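Local coordinates for citrate synthase (Mycobacterium tuberculosis, PDB 4TVM), which catalyses the Krebs-cycle condensation of oxaloacetate with acetyl-CoA and water to give citrate and CoA, at residues L19-A24 against D29-G34; L91-E96 against L162-L167. All coordinates share one frame; numbering follows the deposited sequence.

Contact 1: residues L19-A24 against D29-G34; sequences LQIVHA and DGIALG
The H23 imidazole and the D29 carboxylate are turned 77° against each other, with D29 OD1 approaching the CG-CD2 side of the ring obliquely. The place of OD1 is doubtful, since it is modelled too close to H23 CA, and the details of the bond it appears to accept from A24 N cannot be trusted. As modelled, H23 NE2 lies 5.3 Å from D29 OD1, too far for a direct ionic contact. Beyond these groups the backbone takes over. V22 and G30 form a hydrogen-bonded antiparallel pair: V22 N gives a nearly straight bond to G30 O (2.9 Å, 164°), and G30 N returns one to V22 O (3.1 Å). A32 N closes the ladder on Q20 O at 2.8 Å. The two strands are the arms of a beta hairpin, joined by a short connection. Strand 8-11 lies along the other edge of 17-22, while residues 29-32 pair in parallel with a strand of the second subunit, carrying the sheet across the dimer interface. On one face I21 and I31 form the non-hydrogen-bonded pair. I31 CG2 points anti to its own backbone N and packs between CB and CD1 of L19, 3.8 Å from CB. L10 of the second subunit packs on I31. On the face of V22, CG1 stands between the backbone N and the carbonyl carbon (chi1 46°), which sets this methyl 3.5 Å from G30 O, where glycine offers no side chain. Similarly, the A32 methyl rests against Q20 O.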
ATOM      1  N   LEU A  19     -23.778  -4.710 -22.515  1.00 74.86           N
ATOM      2  CA  LEU A  19     -22.390  -4.772 -22.067  1.00 70.04           C
ATOM      3  C   LEU A  19     -21.601  -5.888 -22.709  1.00 68.59           C
ATOM      4  O   LEU A  19     -22.059  -7.018 -22.766  1.00 64.90           O
ATOM      5  CB  LEU A  19     -22.399  -5.021 -20.586  1.00 71.59           C
ATOM      6  CG  LEU A  19     -23.196  -3.952 -19.853  1.00 74.27           C
ATOM      7  CD1 LEU A  19     -23.462  -4.414 -18.435  1.00 73.05           C
ATOM      8  CD2 LEU A  19     -22.458  -2.618 -19.874  1.00 74.81           C
ATOM      9  N   GLN A  20     -20.395  -5.599 -23.163  1.00 67.73           N
ATOM     10  CA  GLN A  20     -19.596  -6.642 -23.782  1.00 73.25           C
ATOM     11  C   GLN A  20     -19.193  -7.728 -22.804  1.00 74.41           C
ATOM     12  O   GLN A  20     -19.156  -7.506 -21.600  1.00 75.53           O
ATOM     13  CB  GLN A  20     -18.365  -6.053 -24.452  1.00 75.79           C
ATOM     14  CG  GLN A  20     -18.672  -5.620 -25.866  1.00 79.13           C
ATOM     15  CD  GLN A  20     -19.405  -6.719 -26.616  1.00 81.20           C
ATOM     16  OE1 GLN A  20     -19.029  -7.891 -26.524  1.00 80.18           O
ATOM     17  NE2 GLN A  20     -20.473  -6.358 -27.331  1.00 75.91           N
ATOM     18  N   ILE A  21     -18.909  -8.913 -23.321  1.00 72.67           N
ATOM     19  CA  ILE A  21     -18.479 -10.006 -22.464  1.00 69.93           C
ATOM     20  C   ILE A  21     -17.070 -10.348 -22.844  1.00 68.63           C
ATOM     21  O   ILE A  21     -16.755 -10.491 -24.019  1.00 62.93           O
ATOM     22  CB  ILE A  21     -19.414 -11.227 -22.570  1.00 71.79           C
ATOM     23  CG1 ILE A  21     -20.603 -11.013 -21.643  1.00 72.32           C
ATOM     24  CG2 ILE A  21     -18.714 -12.524 -22.166  1.00 69.98           C
ATOM     25  CD1 ILE A  21     -21.581 -12.159 -21.635  1.00 72.74           C
ATOM     26  N   VAL A  22     -16.220 -10.474 -21.845  1.00 73.41           N
ATOM     27  CA  VAL A  22     -14.830 -10.767 -22.107  1.00 74.37           C
ATOM     28  C   VAL A  22     -14.590 -12.167 -21.576  1.00 73.07           C
ATOM     29  O   VAL A  22     -14.984 -12.486 -20.446  1.00 72.01           O
ATOM     30  CB  VAL A  22     -13.898  -9.687 -21.503  1.00 76.20           C
ATOM     31  CG1 VAL A  22     -14.294  -9.343 -20.076  1.00 77.62           C
ATOM     32  CG2 VAL A  22     -12.441 -10.113 -21.589  1.00 78.17           C
ATOM     33  N   HIS A  23     -13.978 -13.002 -22.413  1.00 70.29           N
ATOM     34  CA  HIS A  23     -13.895 -14.430 -22.148  1.00 65.19           C
ATOM     35  C   HIS A  23     -12.611 -14.849 -21.493  1.00 59.53           C
ATOM     36  O   HIS A  23     -11.547 -14.396 -21.857  1.00 69.01           O
ATOM     37  CB  HIS A  23     -14.073 -15.205 -23.441  1.00 66.87           C
ATOM     38  CG  HIS A  23     -15.355 -14.889 -24.131  1.00 73.38           C
ATOM     39  ND1 HIS A  23     -15.435 -14.019 -25.201  1.00 77.21           N
ATOM     40  CD2 HIS A  23     -16.623 -15.271 -23.860  1.00 73.72           C
ATOM     41  CE1 HIS A  23     -16.696 -13.902 -25.576  1.00 74.19           C
ATOM     42  NE2 HIS A  23     -17.437 -14.654 -24.781  1.00 75.08           N
ATOM     43  N   ALA A  24     -12.725 -15.761 -20.551  1.00 55.52           N
ATOM     44  CA  ALA A  24     -11.611 -16.226 -19.767  1.00 55.35           C
ATOM     45  C   ALA A  24     -11.159 -17.581 -20.297  1.00 57.44           C
ATOM     46  O   ALA A  24     -11.995 -18.445 -20.566  1.00 54.81           O
ATOM     47  CB  ALA A  24     -12.065 -16.374 -18.339  1.00 54.77           C
ATOM     48  N   ASP A  29     -16.078 -15.799 -16.539  1.00 52.76           N
ATOM     49  CA  ASP A  29     -15.936 -14.756 -17.521  1.00 57.35           C
ATOM     50  C   ASP A  29     -16.409 -13.464 -16.891  1.00 60.27           C
ATOM     51  O   ASP A  29     -17.126 -13.466 -15.868  1.00 52.56           O
ATOM     52  CB  ASP A  29     -16.754 -15.091 -18.773  1.00 60.37           C
ATOM     53  CG  ASP A  29     -16.125 -16.212 -19.601  1.00 60.36           C
ATOM     54  OD1 ASP A  29     -15.096 -15.966 -20.264  1.00 65.37           O
ATOM     55  OD2 ASP A  29     -16.660 -17.336 -19.599  1.00 56.80           O
ATOM     56  N   GLY A  30     -15.991 -12.360 -17.506  1.00 66.14           N
ATOM     57  CA  GLY A  30     -16.367 -11.020 -17.059  1.00 60.89           C
ATOM     58  C   GLY A  30     -17.421 -10.384 -17.951  1.00 58.71           C
ATOM     59  O   GLY A  30     -17.449 -10.608 -19.170  1.00 58.58           O
ATOM     60  N   ILE A  31     -18.300  -9.606 -17.321  1.00 59.32           N
ATOM     61  CA  ILE A  31     -19.209  -8.698 -18.019  1.00 57.46           C
ATOM     62  C   ILE A  31     -18.580  -7.302 -17.972  1.00 58.22           C
ATOM     63  O   ILE A  31     -18.590  -6.639 -16.921  1.00 54.34           O
ATOM     64  CB  ILE A  31     -20.587  -8.647 -17.339  1.00 56.88           C
ATOM     65  CG1 ILE A  31     -21.230 -10.046 -17.312  1.00 57.59           C
ATOM     66  CG2 ILE A  31     -21.494  -7.656 -18.062  1.00 59.64           C
ATOM     67  CD1 ILE A  31     -22.168 -10.254 -16.148  1.00 56.21           C
ATOM     68  N   ALA A  32     -18.030  -6.857 -19.099  1.00 56.22           N
ATOM     69  CA  ALA A  32     -17.284  -5.603 -19.135  1.00 60.14           C
ATOM     70  C   ALA A  32     -18.210  -4.435 -18.867  1.00 63.13           C
ATOM     71  O   ALA A  32     -19.119  -4.144 -19.651  1.00 59.71           O
ATOM     72  CB  ALA A  32     -16.583  -5.415 -20.473  1.00 59.49           C
ATOM     73  N   LEU A  33     -17.984  -3.767 -17.747  1.00 62.11           N
ATOM     74  CA  LEU A  33     -18.620  -2.499 -17.530  1.00 59.99           C
ATOM     75  C   LEU A  33     -18.061  -1.654 -18.648  1.00 63.93           C
ATOM     76  O   LEU A  33     -16.962  -1.927 -19.129  1.00 73.24           O
ATOM     77  CB  LEU A  33     -18.257  -1.949 -16.164  1.00 60.42           C
ATOM     78  CG  LEU A  33     -18.676  -2.870 -15.013  1.00 58.15           C
ATOM     79  CD1 LEU A  33     -18.556  -2.138 -13.686  1.00 58.13           C
ATOM     80  CD2 LEU A  33     -20.088  -3.407 -15.211  1.00 55.29           C
ATOM     81  N   GLY A  34     -18.837  -0.696 -19.127  1.00 65.46           N
ATOM     82  CA  GLY A  34     -18.365   0.178 -20.182  1.00 72.33           C
ATOM     83  C   GLY A  34     -17.895   1.436 -19.493  1.00 75.36           C
ATOM     84  O   GLY A  34     -17.190   1.354 -18.481  1.00 71.30           O
TER

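Contact 2: residues L91-E96 against L162-L167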
ATOM      1  N   LEU A  91       9.363 -19.115 -13.007  1.00 30.29           N
ATOM      2  CA  LEU A  91       8.205 -19.498 -13.784  1.00 32.30           C
ATOM      3  C   LEU A  91       7.201 -18.402 -13.675  1.00 34.71           C
ATOM      4  O   LEU A  91       6.726 -17.900 -14.671  1.00 40.28           O
ATOM      5  CB  LEU A  91       7.615 -20.816 -13.250  1.00 35.35           C
ATOM      6  CG  LEU A  91       6.146 -21.171 -13.522  1.00 37.01           C
ATOM      7  CD1 LEU A  91       5.979 -21.699 -14.944  1.00 39.01           C
ATOM      8  CD2 LEU A  91       5.674 -22.207 -12.515  1.00 37.74           C
ATOM      9  N   LEU A  92       6.862 -18.030 -12.448  1.00 33.63           N
ATOM     10  CA  LEU A  92       5.808 -17.081 -12.253  1.00 34.34           C
ATOM     11  C   LEU A  92       6.108 -15.786 -12.946  1.00 38.10           C
ATOM     12  O   LEU A  92       5.236 -15.228 -13.615  1.00 44.32           O
ATOM     13  CB  LEU A  92       5.684 -16.756 -10.796  1.00 34.21           C
ATOM     14  CG  LEU A  92       5.023 -17.725  -9.851  1.00 31.94           C
ATOM     15  CD1 LEU A  92       5.449 -17.261  -8.477  1.00 31.97           C
ATOM     16  CD2 LEU A  92       3.524 -17.682 -10.004  1.00 31.66           C
ATOM     17  N   ILE A  93       7.316 -15.272 -12.738  1.00 36.99           N
ATOM     18  CA  ILE A  93       7.677 -13.979 -13.305  1.00 39.49           C
ATOM     19  C   ILE A  93       7.721 -13.981 -14.833  1.00 41.84           C
ATOM     20  O   ILE A  93       7.099 -13.137 -15.443  1.00 49.39           O
ATOM     21  CB  ILE A  93       9.013 -13.494 -12.720  1.00 39.81           C
ATOM     22  CG1 ILE A  93       8.804 -13.060 -11.283  1.00 36.36           C
ATOM     23  CG2 ILE A  93       9.619 -12.363 -13.529  1.00 37.93           C
ATOM     24  CD1 ILE A  93      10.078 -13.017 -10.506  1.00 35.09           C
ATOM     25  N   TYR A  94       8.415 -14.916 -15.460  1.00 46.24           N
ATOM     26  CA  TYR A  94       8.529 -14.878 -16.928  1.00 45.89           C
ATOM     27  C   TYR A  94       7.555 -15.817 -17.602  1.00 47.96           C
ATOM     28  O   TYR A  94       7.501 -15.888 -18.813  1.00 50.96           O
ATOM     29  CB  TYR A  94       9.932 -15.226 -17.368  1.00 46.65           C
ATOM     30  CG  TYR A  94      10.968 -14.437 -16.645  1.00 51.39           C
ATOM     31  CD1 TYR A  94      11.175 -13.101 -16.954  1.00 54.84           C
ATOM     32  CD2 TYR A  94      11.728 -15.005 -15.642  1.00 49.20           C
ATOM     33  CE1 TYR A  94      12.119 -12.362 -16.283  1.00 55.11           C
ATOM     34  CE2 TYR A  94      12.657 -14.267 -14.955  1.00 51.31           C
ATOM     35  CZ  TYR A  94      12.848 -12.957 -15.286  1.00 52.79           C
ATOM     36  OH  TYR A  94      13.771 -12.233 -14.611  1.00 61.29           O
ATOM     37  N   GLY A  95       6.791 -16.557 -16.823  1.00 50.63           N
ATOM     38  CA  GLY A  95       5.684 -17.310 -17.375  1.00 51.47           C
ATOM     39  C   GLY A  95       5.998 -18.650 -17.992  1.00 49.41           C
ATOM     40  O   GLY A  95       5.117 -19.259 -18.590  1.00 52.46           O
ATOM     41  N   GLU A  96       7.224 -19.138 -17.850  1.00 46.39           N
ATOM     42  CA  GLU A  96       7.526 -20.482 -18.316  1.00 46.27           C
ATOM     43  C   GLU A  96       8.539 -21.117 -17.414  1.00 45.52           C
ATOM     44  O   GLU A  96       9.250 -20.437 -16.694  1.00 43.70           O
ATOM     45  CB  GLU A  96       8.108 -20.452 -19.732  1.00 47.85           C
ATOM     46  CG  GLU A  96       7.239 -19.783 -20.785  1.00 47.04           C
ATOM     47  CD  GLU A  96       6.109 -20.660 -21.293  1.00 48.20           C
ATOM     48  OE1 GLU A  96       6.040 -21.868 -20.938  1.00 43.79           O
ATOM     49  OE2 GLU A  96       5.282 -20.123 -22.066  1.00 45.72           O
ATOM     50  N   LEU A 162      16.932  -5.588 -13.075  1.00 42.48           N
ATOM     51  CA  LEU A 162      17.972  -5.496 -12.088  1.00 38.16           C
ATOM     52  C   LEU A 162      17.374  -5.361 -10.691  1.00 42.01           C
ATOM     53  O   LEU A 162      17.875  -5.985  -9.745  1.00 43.54           O
ATOM     54  CB  LEU A 162      18.834  -4.291 -12.413  1.00 37.55           C
ATOM     55  CG  LEU A 162      20.046  -3.998 -11.542  1.00 36.30           C
ATOM     56  CD1 LEU A 162      20.988  -5.186 -11.476  1.00 36.15           C
ATOM     57  CD2 LEU A 162      20.761  -2.772 -12.075  1.00 35.08           C
ATOM     58  N   SER A 163      16.292  -4.594 -10.537  1.00 39.54           N
ATOM     59  CA  SER A 163      15.640  -4.542  -9.224  1.00 41.97           C
ATOM     60  C   SER A 163      14.684  -5.700  -8.956  1.00 42.71           C
ATOM     61  O   SER A 163      14.273  -5.908  -7.803  1.00 44.93           O
ATOM     62  CB  SER A 163      14.952  -3.182  -8.951  1.00 46.24           C
ATOM     63  OG  SER A 163      13.965  -2.854  -9.917  1.00 49.49           O
ATOM     64  N   THR A 164      14.302  -6.453  -9.981  1.00 42.47           N
ATOM     65  CA  THR A 164      13.636  -7.753  -9.723  1.00 38.73           C
ATOM     66  C   THR A 164      14.660  -8.660  -9.049  1.00 42.80           C
ATOM     67  O   THR A 164      14.385  -9.278  -8.029  1.00 49.14           O
ATOM     68  CB  THR A 164      13.117  -8.372 -11.012  1.00 36.51           C
ATOM     69  OG1 THR A 164      11.900  -7.711 -11.374  1.00 34.16           O
ATOM     70  CG2 THR A 164      12.887  -9.892 -10.894  1.00 38.17           C
ATOM     71  N   ILE A 165      15.866  -8.667  -9.594  1.00 40.89           N
ATOM     72  CA  ILE A 165      16.950  -9.460  -9.046  1.00 41.30           C
ATOM     73  C   ILE A 165      17.290  -9.006  -7.646  1.00 44.19           C
ATOM     74  O   ILE A 165      17.288  -9.802  -6.706  1.00 49.54           O
ATOM     75  CB  ILE A 165      18.207  -9.397  -9.954  1.00 37.26           C
ATOM     76  CG1 ILE A 165      17.879  -9.903 -11.367  1.00 36.13           C
ATOM     77  CG2 ILE A 165      19.303 -10.262  -9.395  1.00 38.38           C
ATOM     78  CD1 ILE A 165      17.113 -11.232 -11.379  1.00 36.97           C
ATOM     79  N   ARG A 166      17.597  -7.723  -7.510  1.00 49.79           N
ATOM     80  CA  ARG A 166      17.910  -7.139  -6.205  1.00 45.36           C
ATOM     81  C   ARG A 166      16.897  -7.487  -5.117  1.00 47.02           C
ATOM     82  O   ARG A 166      17.269  -7.723  -3.972  1.00 52.66           O
ATOM     83  CB  ARG A 166      17.992  -5.629  -6.331  1.00 45.90           C
ATOM     84  CG  ARG A 166      19.401  -5.117  -6.480  1.00 45.47           C
ATOM     85  CD  ARG A 166      19.462  -3.843  -7.273  1.00 43.08           C
ATOM     86  NE  ARG A 166      20.839  -3.412  -7.372  1.00 43.53           N
ATOM     87  CZ  ARG A 166      21.231  -2.269  -7.923  1.00 46.01           C
ATOM     88  NH1 ARG A 166      20.331  -1.421  -8.431  1.00 45.93           N
ATOM     89  NH2 ARG A 166      22.530  -1.975  -7.964  1.00 43.27           N
ATOM     90  N   LEU A 167      15.620  -7.515  -5.458  1.00 47.74           N
ATOM     91  CA  LEU A 167      14.583  -7.861  -4.470  1.00 46.54           C
ATOM     92  C   LEU A 167      14.600  -9.328  -4.124  1.00 45.83           C
ATOM     93  O   LEU A 167      14.501  -9.692  -2.964  1.00 51.03           O
ATOM     94  CB  LEU A 167      13.191  -7.496  -4.988  1.00 46.15           C
ATOM     95  CG  LEU A 167      12.704  -6.092  -4.623  1.00 43.55           C
ATOM     96  CD1 LEU A 167      11.640  -5.608  -5.589  1.00 42.42           C
ATOM     97  CD2 LEU A 167      12.154  -6.107  -3.212  1.00 44.98           C
TER
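Helix-to-helix packing in the predominantly helical body of citrate synthase brings I93 and Y94, in the last turn of helix 85-94, up to T164 near the start of helix 159-182. The contact is slight, burying 90 Å² over both sides, and rests on one methyl group: T164 CG2 lies 4.2 Å from I93 CD1 and 4.5 Å from Y94 OH. I93 uses its two branches differently. Its CG1 arm is extended (chi2 161°) and carries CD1 across toward the threonine, while its CG2 turns to the neighbouring tyrosine and sits 3.6 Å above the plane of the Y94 ring, over its centre. The isoleucine thus backs the ring that reaches over toward T164. A third helix completes the packing: in helix 383-403, I396 touches both I93 and T164, and R400 touches Y94. The main polar partners lie in helix 159-182. Y94 OH is hydrogen-bonded to E161 OE2, which ties the tyrosine to the first turn of that helix. The T164 hydroxyl, placed beside its own backbone N (chi1 -78°), bonds back to V160 O one turn earlier, leaving CG2 to face I93; it also has a weak hydrogen bond with R400 NH1 of helix 383-403.

Contact 1 lies toward the periphery, about 28 Å from the centre of the chain, and contact 2 deeper, about 14 Å from it; their centres are about 30 Å apart and the two do not touch. They share no strand or helix: the first joins neighbouring strands of an N-terminal hairpin, the second two helices well separated in sequence. Their chemistry follows their place. The partly exposed hairpin is held largely by backbone hydrogen bonds and buries 481 Å², whereas the buried helical contact relies on a few loose van der Waals touches to a single threonine methyl. Contact 1 reaches the second subunit through a continuing sheet, contact 2 at its margin, where E96 OE2 bonds Y420 OH of the second subunit.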